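Local structure of sulfide-quinone reductase (Aquifex aeolicus, 3HYW) at residues A[57-69]-A[385-397]. The protein oxidises hydrogen sulfide with a quinone as electron acceptor, using FAD and building up polysulfur on its active-site cysteines. Sequence-based numbering, arbitrary orientation.
Sequences DISVPLAPLLPKF and FEKYFLWKVRNGN. With DCQ (2-decyl-5,6-dimethoxy-3-methylcyclohexa-2,5-diene-1,4-dione), chain H; SO4 (sulfate ion), chain M.
Val-60 sits on strand 59-61, which runs nearly parallel to the helix of Leu-390 and Val-393, a helix that starts earlier in the chain; the axes are 9.1 Å apart and 10° from aligned, and the chain then turns to lay Leu-65 along the last turn and Phe-69 against the helix end. Val-60 points toward the helix and slides past Leu-390 and Val-393 in the opposite sense: its CG2 sits 3.9 Å from CD1 of Leu-390 and also touches CG1 of Val-393. With CG1 anti to the backbone N (chi1 -176°), that second branch lies against CG of Arg-394 at 3.8 Å. Leu-65 forks over the last turn, CD2 meeting the carbonyl O of Val-393 and CD1 that of Arg-394. The helix closes in a Schellman motif at Gly-396, whose CA packs over one face of the Phe-69 ring, a CH-pi contact 3.6 Å from the centroid and 16° off the normal; Arg-394 O lies at the ring's edge. In this monotopic membrane flavoprotein the helix also serves the quinone site, Phe-385 turning one ring face to the quinone ring of the bound decylubiquinone, while strand 59-61 pairs with 38-40. No direct hydrogen bond joins the two segments; water does it instead. One water donates to Asp-57 O and to Glu-386 OE2 and accepts from Lys-387 NZ. Glu-386 also forms a salt bridge with Arg-53, so its buried carboxylate is held at both oxygens. Arg-394, bent at chi3, presents its guanidinium edge to a sulfate, probably from the crystallisation liquor: Arg-394 NE lies 2.6 Å from SO4 O2, and NH2 bonds the same oxygen.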
ATOM      1  N   ASP A  57      41.222   3.218  -1.368  1.00 36.05           N
ATOM      2  CA  ASP A  57      40.501   3.809  -0.241  1.00 35.70           C
ATOM      3  C   ASP A  57      39.544   2.850   0.476  1.00 35.13           C
ATOM      4  O   ASP A  57      39.058   3.163   1.566  1.00 34.59           O
ATOM      5  CB  ASP A  57      39.739   5.046  -0.707  1.00 36.37           C
ATOM      6  CG  ASP A  57      40.656   6.216  -1.020  1.00 37.15           C
ATOM      7  OD1 ASP A  57      41.812   6.245  -0.532  1.00 39.47           O
ATOM      8  OD2 ASP A  57      40.208   7.116  -1.750  1.00 38.86           O
ATOM      9  N   ILE A  58      39.270   1.700  -0.143  1.00 34.16           N
ATOM     10  CA  ILE A  58      38.362   0.695   0.424  1.00 34.02           C
ATOM     11  C   ILE A  58      38.990  -0.699   0.449  1.00 33.74           C
ATOM     12  O   ILE A  58      38.285  -1.709   0.417  1.00 33.70           O
ATOM     13  CB  ILE A  58      36.994   0.636  -0.329  1.00 33.81           C
ATOM     14  CG1 ILE A  58      37.201   0.229  -1.799  1.00 33.84           C
ATOM     15  CG2 ILE A  58      36.284   1.984  -0.227  1.00 33.48           C
ATOM     16  CD1 ILE A  58      36.017  -0.457  -2.451  1.00 33.63           C
ATOM     17  N   SER A  59      40.318  -0.740   0.506  1.00 33.54           N
ATOM     18  CA  SER A  59      41.058  -2.000   0.574  1.00 33.60           C
ATOM     19  C   SER A  59      42.270  -1.864   1.496  1.00 33.24           C
ATOM     20  O   SER A  59      42.747  -0.758   1.739  1.00 33.25           O
ATOM     21  CB  SER A  59      41.501  -2.448  -0.823  1.00 33.56           C
ATOM     22  OG  SER A  59      42.219  -1.420  -1.487  1.00 33.41           O
ATOM     23  N   VAL A  60      42.751  -3.000   2.001  1.00 33.15           N
ATOM     24  CA  VAL A  60      43.893  -3.053   2.913  1.00 32.49           C
ATOM     25  C   VAL A  60      44.852  -4.178   2.486  1.00 32.42           C
ATOM     26  O   VAL A  60      44.482  -5.354   2.544  1.00 32.47           O
ATOM     27  CB  VAL A  60      43.430  -3.299   4.383  1.00 32.54           C
ATOM     28  CG1 VAL A  60      44.619  -3.267   5.346  1.00 31.68           C
ATOM     29  CG2 VAL A  60      42.393  -2.262   4.813  1.00 32.12           C
ATOM     30  N   PRO A  61      46.080  -3.827   2.046  1.00 32.25           N
ATOM     31  CA  PRO A  61      47.081  -4.873   1.778  1.00 31.97           C
ATOM     32  C   PRO A  61      47.423  -5.672   3.048  1.00 31.96           C
ATOM     33  O   PRO A  61      47.746  -5.086   4.091  1.00 32.05           O
ATOM     34  CB  PRO A  61      48.289  -4.077   1.267  1.00 31.94           C
ATOM     35  CG  PRO A  61      47.707  -2.782   0.772  1.00 31.95           C
ATOM     36  CD  PRO A  61      46.611  -2.485   1.743  1.00 31.99           C
ATOM     37  N   LEU A  62      47.347  -6.995   2.944  1.00 31.63           N
ATOM     38  CA  LEU A  62      47.432  -7.896   4.102  1.00 31.89           C
ATOM     39  C   LEU A  62      48.836  -8.357   4.493  1.00 32.24           C
ATOM     40  O   LEU A  62      49.103  -8.582   5.676  1.00 32.25           O
ATOM     41  CB  LEU A  62      46.539  -9.116   3.878  1.00 31.95           C
ATOM     42  CG  LEU A  62      45.047  -8.796   3.717  1.00 31.91           C
ATOM     43  CD1 LEU A  62      44.244 -10.028   3.332  1.00 32.34           C
ATOM     44  CD2 LEU A  62      44.502  -8.166   4.994  1.00 33.05           C
ATOM     45  N   ALA A  63      49.719  -8.511   3.507  1.00 32.35           N
ATOM     46  CA  ALA A  63      51.077  -9.011   3.754  1.00 32.54           C
ATOM     47  C   ALA A  63      51.883  -8.157   4.736  1.00 32.38           C
ATOM     48  O   ALA A  63      52.528  -8.709   5.626  1.00 32.81           O
ATOM     49  CB  ALA A  63      51.840  -9.207   2.447  1.00 32.57           C
ATOM     50  N   PRO A  64      51.861  -6.816   4.585  1.00 32.55           N
ATOM     51  CA  PRO A  64      52.604  -6.054   5.596  1.00 32.77           C
ATOM     52  C   PRO A  64      51.836  -5.837   6.901  1.00 32.97           C
ATOM     53  O   PRO A  64      52.427  -5.415   7.896  1.00 33.65           O
ATOM     54  CB  PRO A  64      52.875  -4.713   4.905  1.00 32.81           C
ATOM     55  CG  PRO A  64      51.804  -4.576   3.882  1.00 32.73           C
ATOM     56  CD  PRO A  64      51.251  -5.940   3.565  1.00 32.19           C
ATOM     57  N   LEU A  65      50.544  -6.142   6.896  1.00 33.03           N
ATOM     58  CA  LEU A  65      49.678  -5.870   8.033  1.00 32.84           C
ATOM     59  C   LEU A  65      49.584  -7.032   9.028  1.00 32.91           C
ATOM     60  O   LEU A  65      49.802  -6.843  10.221  1.00 32.57           O
ATOM     61  CB  LEU A  65      48.279  -5.485   7.544  1.00 32.88           C
ATOM     62  CG  LEU A  65      47.235  -5.209   8.626  1.00 32.57           C
ATOM     63  CD1 LEU A  65      47.545  -3.903   9.353  1.00 32.72           C
ATOM     64  CD2 LEU A  65      45.869  -5.180   8.008  1.00 32.44           C
ATOM     65  N   LEU A  66      49.263  -8.227   8.534  1.00 32.82           N
ATOM     66  CA  LEU A  66      48.957  -9.367   9.413  1.00 32.89           C
ATOM     67  C   LEU A  66      50.076  -9.840  10.372  1.00 33.22           C
ATOM     68  O   LEU A  66      49.766 -10.232  11.494  1.00 32.67           O
ATOM     69  CB  LEU A  66      48.332 -10.530   8.625  1.00 33.00           C
ATOM     70  CG  LEU A  66      47.045 -10.180   7.862  1.00 32.64           C
ATOM     71  CD1 LEU A  66      46.490 -11.390   7.123  1.00 32.47           C
ATOM     72  CD2 LEU A  66      45.989  -9.593   8.791  1.00 32.48           C
ATOM     73  N   PRO A  67      51.366  -9.796   9.946  1.00 33.51           N
ATOM     74  CA  PRO A  67      52.485 -10.094  10.867  1.00 33.93           C
ATOM     75  C   PRO A  67      52.531  -9.209  12.123  1.00 34.10           C
ATOM     76  O   PRO A  67      52.975  -9.666  13.175  1.00 33.86           O
ATOM     77  CB  PRO A  67      53.725  -9.841  10.004  1.00 33.86           C
ATOM     78  CG  PRO A  67      53.253 -10.073   8.616  1.00 34.27           C
ATOM     79  CD  PRO A  67      51.862  -9.523   8.585  1.00 33.52           C
ATOM     80  N   LYS A  68      52.061  -7.968  12.008  1.00 34.47           N
ATOM     81  CA  LYS A  68      51.971  -7.050  13.151  1.00 34.89           C
ATOM     82  C   LYS A  68      51.051  -7.594  14.246  1.00 34.71           C
ATOM     83  O   LYS A  68      51.158  -7.197  15.412  1.00 34.60           O
ATOM     84  CB  LYS A  68      51.493  -5.669  12.693  1.00 35.16           C
ATOM     85  CG  LYS A  68      52.483  -4.968  11.774  1.00 36.61           C
ATOM     86  CD  LYS A  68      51.999  -3.600  11.347  1.00 39.66           C
ATOM     87  CE  LYS A  68      53.106  -2.851  10.622  1.00 41.03           C
ATOM     88  NZ  LYS A  68      52.733  -1.434  10.338  1.00 43.14           N
ATOM     89  N   PHE A  69      50.160  -8.506  13.861  1.00 34.30           N
ATOM     90  CA  PHE A  69      49.233  -9.143  14.792  1.00 34.33           C
ATOM     91  C   PHE A  69      49.585 -10.611  15.002  1.00 34.42           C
ATOM     92  O   PHE A  69      48.749 -11.410  15.435  1.00 34.69           O
ATOM     93  CB  PHE A  69      47.785  -8.961  14.301  1.00 34.13           C
ATOM     94  CG  PHE A  69      47.451  -7.539  13.945  1.00 34.27           C
ATOM     95  CD1 PHE A  69      47.710  -6.497  14.849  1.00 34.16           C
ATOM     96  CD2 PHE A  69      46.903  -7.228  12.709  1.00 33.78           C
ATOM     97  CE1 PHE A  69      47.419  -5.167  14.521  1.00 33.87           C
ATOM     98  CE2 PHE A  69      46.603  -5.903  12.375  1.00 34.33           C
ATOM     99  CZ  PHE A  69      46.865  -4.875  13.282  1.00 33.79           C
ATOM    100  N   PHE A 385      30.519   4.168   8.849  1.00 33.74           N
ATOM    101  CA  PHE A 385      30.799   2.767   9.130  1.00 33.87           C
ATOM    102  C   PHE A 385      31.929   2.187   8.259  1.00 33.57           C
ATOM    103  O   PHE A 385      32.750   1.405   8.738  1.00 33.33           O
ATOM    104  CB  PHE A 385      29.547   1.887   9.015  1.00 34.07           C
ATOM    105  CG  PHE A 385      29.808   0.456   9.382  1.00 35.53           C
ATOM    106  CD1 PHE A 385      30.014   0.098  10.712  1.00 35.59           C
ATOM    107  CD2 PHE A 385      29.920  -0.522   8.398  1.00 36.70           C
ATOM    108  CE1 PHE A 385      30.295  -1.215  11.053  1.00 36.29           C
ATOM    109  CE2 PHE A 385      30.194  -1.839   8.736  1.00 36.68           C
ATOM    110  CZ  PHE A 385      30.380  -2.184  10.066  1.00 35.25           C
ATOM    111  N   GLU A 386      31.947   2.576   6.988  1.00 32.90           N
ATOM    112  CA  GLU A 386      33.020   2.227   6.062  1.00 32.79           C
ATOM    113  C   GLU A 386      34.392   2.621   6.629  1.00 32.45           C
ATOM    114  O   GLU A 386      35.285   1.781   6.728  1.00 32.42           O
ATOM    115  CB  GLU A 386      32.766   2.907   4.715  1.00 33.13           C
ATOM    116  CG  GLU A 386      33.813   2.656   3.657  1.00 34.53           C
ATOM    117  CD  GLU A 386      33.572   3.477   2.411  1.00 36.92           C
ATOM    118  OE1 GLU A 386      32.413   3.514   1.935  1.00 37.94           O
ATOM    119  OE2 GLU A 386      34.541   4.093   1.918  1.00 37.05           O
ATOM    120  N   LYS A 387      34.534   3.880   7.038  1.00 31.97           N
ATOM    121  CA  LYS A 387      35.787   4.372   7.627  1.00 32.08           C
ATOM    122  C   LYS A 387      36.148   3.592   8.892  1.00 31.62           C
ATOM    123  O   LYS A 387      37.301   3.193   9.087  1.00 31.07           O
ATOM    124  CB  LYS A 387      35.698   5.878   7.927  1.00 32.40           C
ATOM    125  CG  LYS A 387      35.310   6.742   6.719  1.00 34.81           C
ATOM    126  CD  LYS A 387      36.353   6.627   5.610  1.00 38.23           C
ATOM    127  CE  LYS A 387      35.914   7.329   4.332  1.00 40.95           C
ATOM    128  NZ  LYS A 387      36.962   7.180   3.270  1.00 42.10           N
ATOM    129  N   TYR A 388      35.142   3.361   9.730  1.00 31.64           N
ATOM    130  CA  TYR A 388      35.296   2.617  10.985  1.00 32.01           C
ATOM    131  C   TYR A 388      35.731   1.162  10.783  1.00 31.67           C
ATOM    132  O   TYR A 388      36.648   0.700  11.457  1.00 31.48           O
ATOM    133  CB  TYR A 388      34.006   2.692  11.822  1.00 32.32           C
ATOM    134  CG  TYR A 388      33.994   1.809  13.064  1.00 33.08           C
ATOM    135  CD1 TYR A 388      34.890   2.029  14.111  1.00 33.68           C
ATOM    136  CD2 TYR A 388      33.070   0.769  13.193  1.00 34.40           C
ATOM    137  CE1 TYR A 388      34.879   1.224  15.255  1.00 34.02           C
ATOM    138  CE2 TYR A 388      33.042  -0.039  14.342  1.00 34.08           C
ATOM    139  CZ  TYR A 388      33.951   0.196  15.363  1.00 33.08           C
ATOM    140  OH  TYR A 388      33.944  -0.593  16.500  1.00 33.84           O
ATOM    141  N   PHE A 389      35.091   0.443   9.864  1.00 31.71           N
ATOM    142  CA  PHE A 389      35.464  -0.947   9.635  1.00 31.53           C
ATOM    143  C   PHE A 389      36.882  -1.089   9.081  1.00 31.61           C
ATOM    144  O   PHE A 389      37.638  -1.950   9.532  1.00 31.44           O
ATOM    145  CB  PHE A 389      34.465  -1.692   8.736  1.00 31.69           C
ATOM    146  CG  PHE A 389      34.543  -3.190   8.882  1.00 31.77           C
ATOM    147  CD1 PHE A 389      35.375  -3.949   8.055  1.00 31.71           C
ATOM    148  CD2 PHE A 389      33.818  -3.839   9.877  1.00 31.47           C
ATOM    149  CE1 PHE A 389      35.462  -5.332   8.208  1.00 32.43           C
ATOM    150  CE2 PHE A 389      33.906  -5.219  10.042  1.00 33.29           C
ATOM    151  CZ  PHE A 389      34.731  -5.971   9.204  1.00 31.85           C
ATOM    152  N   LEU A 390      37.236  -0.257   8.103  1.00 31.65           N
ATOM    153  CA  LEU A 390      38.592  -0.284   7.535  1.00 32.23           C
ATOM    154  C   LEU A 390      39.637   0.004   8.597  1.00 31.91           C
ATOM    155  O   LEU A 390      40.711  -0.611   8.612  1.00 31.88           O
ATOM    156  CB  LEU A 390      38.750   0.717   6.385  1.00 32.52           C
ATOM    157  CG  LEU A 390      38.550   0.331   4.904  1.00 33.32           C
ATOM    158  CD1 LEU A 390      38.677  -1.164   4.594  1.00 32.86           C
ATOM    159  CD2 LEU A 390      37.282   0.919   4.301  1.00 34.42           C
ATOM    160  N   TRP A 391      39.327   0.944   9.488  1.00 31.90           N
ATOM    161  CA  TRP A 391      40.198   1.215  10.630  1.00 32.00           C
ATOM    162  C   TRP A 391      40.415  -0.058  11.467  1.00 31.85           C
ATOM    163  O   TRP A 391      41.546  -0.380  11.841  1.00 31.33           O
ATOM    164  CB  TRP A 391      39.633   2.351  11.497  1.00 32.31           C
ATOM    165  CG  TRP A 391      40.523   2.670  12.637  1.00 33.37           C
ATOM    166  CD1 TRP A 391      41.572   3.548  12.645  1.00 33.49           C
ATOM    167  CD2 TRP A 391      40.476   2.090  13.943  1.00 33.78           C
ATOM    168  NE1 TRP A 391      42.176   3.550  13.880  1.00 33.27           N
ATOM    169  CE2 TRP A 391      41.521   2.666  14.695  1.00 33.12           C
ATOM    170  CE3 TRP A 391      39.647   1.139  14.554  1.00 34.36           C
ATOM    171  CZ2 TRP A 391      41.760   2.323  16.028  1.00 34.43           C
ATOM    172  CZ3 TRP A 391      39.886   0.803  15.878  1.00 33.73           C
ATOM    173  CH2 TRP A 391      40.930   1.391  16.598  1.00 33.68           C
ATOM    174  N   LYS A 392      39.326  -0.774  11.745  1.00 31.80           N
ATOM    175  CA  LYS A 392      39.369  -2.005  12.544  1.00 31.93           C
ATOM    176  C   LYS A 392      40.250  -3.082  11.915  1.00 32.08           C
ATOM    177  O   LYS A 392      40.999  -3.756  12.619  1.00 32.01           O
ATOM    178  CB  LYS A 392      37.955  -2.555  12.764  1.00 31.98           C
ATOM    179  CG  LYS A 392      37.143  -1.784  13.786  1.00 32.04           C
ATOM    180  CD  LYS A 392      35.996  -2.623  14.314  1.00 32.19           C
ATOM    181  CE  LYS A 392      34.930  -2.849  13.260  1.00 31.95           C
ATOM    182  NZ  LYS A 392      33.951  -3.831  13.753  1.00 32.53           N
ATOM    183  N   VAL A 393      40.166  -3.223  10.593  1.00 31.51           N
ATOM    184  CA  VAL A 393      41.048  -4.129   9.848  1.00 31.58           C
ATOM    185  C   VAL A 393      42.516  -3.741  10.054  1.00 31.65           C
ATOM    186  O   VAL A 393      43.363  -4.591  10.344  1.00 31.48           O
ATOM    187  CB  VAL A 393      40.680  -4.176   8.326  1.00 31.72           C
ATOM    188  CG1 VAL A 393      41.664  -5.046   7.541  1.00 32.15           C
ATOM    189  CG2 VAL A 393      39.257  -4.685   8.134  1.00 30.45           C
ATOM    190  N   ARG A 394      42.793  -2.448   9.951  1.00 32.08           N
ATOM    191  CA  ARG A 394      44.150  -1.926  10.071  1.00 32.96           C
ATOM    192  C   ARG A 394      44.698  -1.934  11.496  1.00 32.97           C
ATOM    193  O   ARG A 394      45.904  -1.862  11.697  1.00 32.71           O
ATOM    194  CB  ARG A 394      44.233  -0.520   9.471  1.00 33.25           C
ATOM    195  CG  ARG A 394      44.052  -0.495   7.953  1.00 35.45           C
ATOM    196  CD  ARG A 394      44.484   0.840   7.358  1.00 39.58           C
ATOM    197  NE  ARG A 394      43.687   1.940   7.893  1.00 42.49           N
ATOM    198  CZ  ARG A 394      42.615   2.462   7.300  1.00 43.65           C
ATOM    199  NH1 ARG A 394      42.211   2.014   6.117  1.00 43.49           N
ATOM    200  NH2 ARG A 394      41.959   3.455   7.890  1.00 44.01           N
ATOM    201  N   ASN A 395      43.811  -2.043  12.480  1.00 33.13           N
ATOM    202  CA  ASN A 395      44.226  -1.935  13.869  1.00 33.44           C
ATOM    203  C   ASN A 395      44.072  -3.200  14.718  1.00 33.39           C
ATOM    204  O   ASN A 395      44.348  -3.181  15.917  1.00 33.84           O
ATOM    205  CB  ASN A 395      43.610  -0.694  14.518  1.00 33.63           C
ATOM    206  CG  ASN A 395      44.198   0.595  13.957  1.00 34.10           C
ATOM    207  OD1 ASN A 395      43.810   1.052  12.881  1.00 34.90           O
ATOM    208  ND2 ASN A 395      45.163   1.162  14.667  1.00 34.44           N
ATOM    209  N   GLY A 396      43.645  -4.296  14.090  1.00 33.26           N
ATOM    210  CA  GLY A 396      43.768  -5.624  14.689  1.00 33.28           C
ATOM    211  C   GLY A 396      42.671  -6.052  15.639  1.00 33.40           C
ATOM    212  O   GLY A 396      42.844  -6.999  16.393  1.00 33.39           O
ATOM    213  N   ASN A 397      41.535  -5.368  15.591  1.00 33.64           N
ATOM    214  CA  ASN A 397      40.405  -5.717  16.432  1.00 33.87           C
ATOM    215  C   ASN A 397      39.100  -5.445  15.696  1.00 33.65           C
ATOM    216  O   ASN A 397      38.722  -4.284  15.512  1.00 33.22           O
ATOM    217  CB  ASN A 397      40.468  -4.946  17.758  1.00 34.07           C
ATOM    218  CG  ASN A 397      39.600  -5.571  18.851  1.00 35.13           C
ATOM    219  OD1 ASN A 397      38.665  -6.326  18.575  1.00 36.67           O
ATOM    220  ND2 ASN A 397      39.926  -5.268  20.100  1.00 35.57           N
TER
HETATM  221  O2  DCQ H 500      28.044  -5.284  10.278  0.50 51.33           O
HETATM  222  C2  DCQ H 500      27.456  -4.087  10.545  0.50 51.34           C
HETATM  223  C3  DCQ H 500      26.840  -3.387   9.514  0.50 51.23           C
HETATM  224  O3  DCQ H 500      26.806  -3.914   8.245  0.50 51.43           O
HETATM  225  C3M DCQ H 500      27.849  -3.705   7.293  0.50 51.25           C
HETATM  226  C4  DCQ H 500      26.241  -2.163   9.777  0.50 51.25           C
HETATM  227  O4  DCQ H 500      25.624  -1.474   8.761  0.50 51.25           O
HETATM  228  C4M DCQ H 500      26.233  -0.330   8.164  0.50 51.03           C
HETATM  229  C5  DCQ H 500      26.263  -1.641  11.067  0.50 51.13           C
HETATM  230  O5  DCQ H 500      25.672  -0.438  11.311  0.50 51.64           O
HETATM  231  C1  DCQ H 500      27.483  -3.567  11.836  0.50 51.27           C
HETATM  232  C1M DCQ H 500      28.164  -4.350  12.934  0.50 51.44           C
HETATM  233  C6  DCQ H 500      26.887  -2.334  12.100  0.50 51.15           C
HETATM  234  C7  DCQ H 500      26.900  -1.749  13.501  0.50 50.93           C
HETATM  235  C8  DCQ H 500      27.886  -0.590  13.621  0.50 49.91           C
HETATM  236  C9  DCQ H 500      28.615  -0.626  14.958  0.50 49.40           C
HETATM  237  C10 DCQ H 500      28.349   0.634  15.775  0.50 48.80           C
HETATM  238  C11 DCQ H 500      29.609   1.483  15.889  0.50 48.00           C
HETATM  239  C12 DCQ H 500      29.862   1.911  17.329  0.50 47.57           C
HETATM  240  C13 DCQ H 500      29.515   3.384  17.533  0.50 47.66           C
HETATM  241  C14 DCQ H 500      30.141   3.933  18.812  0.50 47.21           C
HETATM  242  C15 DCQ H 500      29.629   5.333  19.132  0.50 47.05           C
HETATM  243  C16 DCQ H 500      30.631   6.087  19.981  0.50 46.51           C
HETATM  244  S   SO4 M 432      44.923   3.756  10.418  0.50 31.16           S
HETATM  245  O1  SO4 M 432      45.881   3.115   9.525  0.50 31.76           O
HETATM  246  O2  SO4 M 432      43.579   3.278  10.122  0.50 31.74           O
HETATM  247  O3  SO4 M 432      45.255   3.452  11.804  0.50 30.55           O
HETATM  248  O4  SO4 M 432      44.955   5.194  10.207  0.50 31.64           O
HETATM  249  O   HOH W   1      36.974   4.492   2.531  1.00 28.40           O
HETATM  250  O   HOH W   2      40.272   4.160   4.180  1.00 44.84           O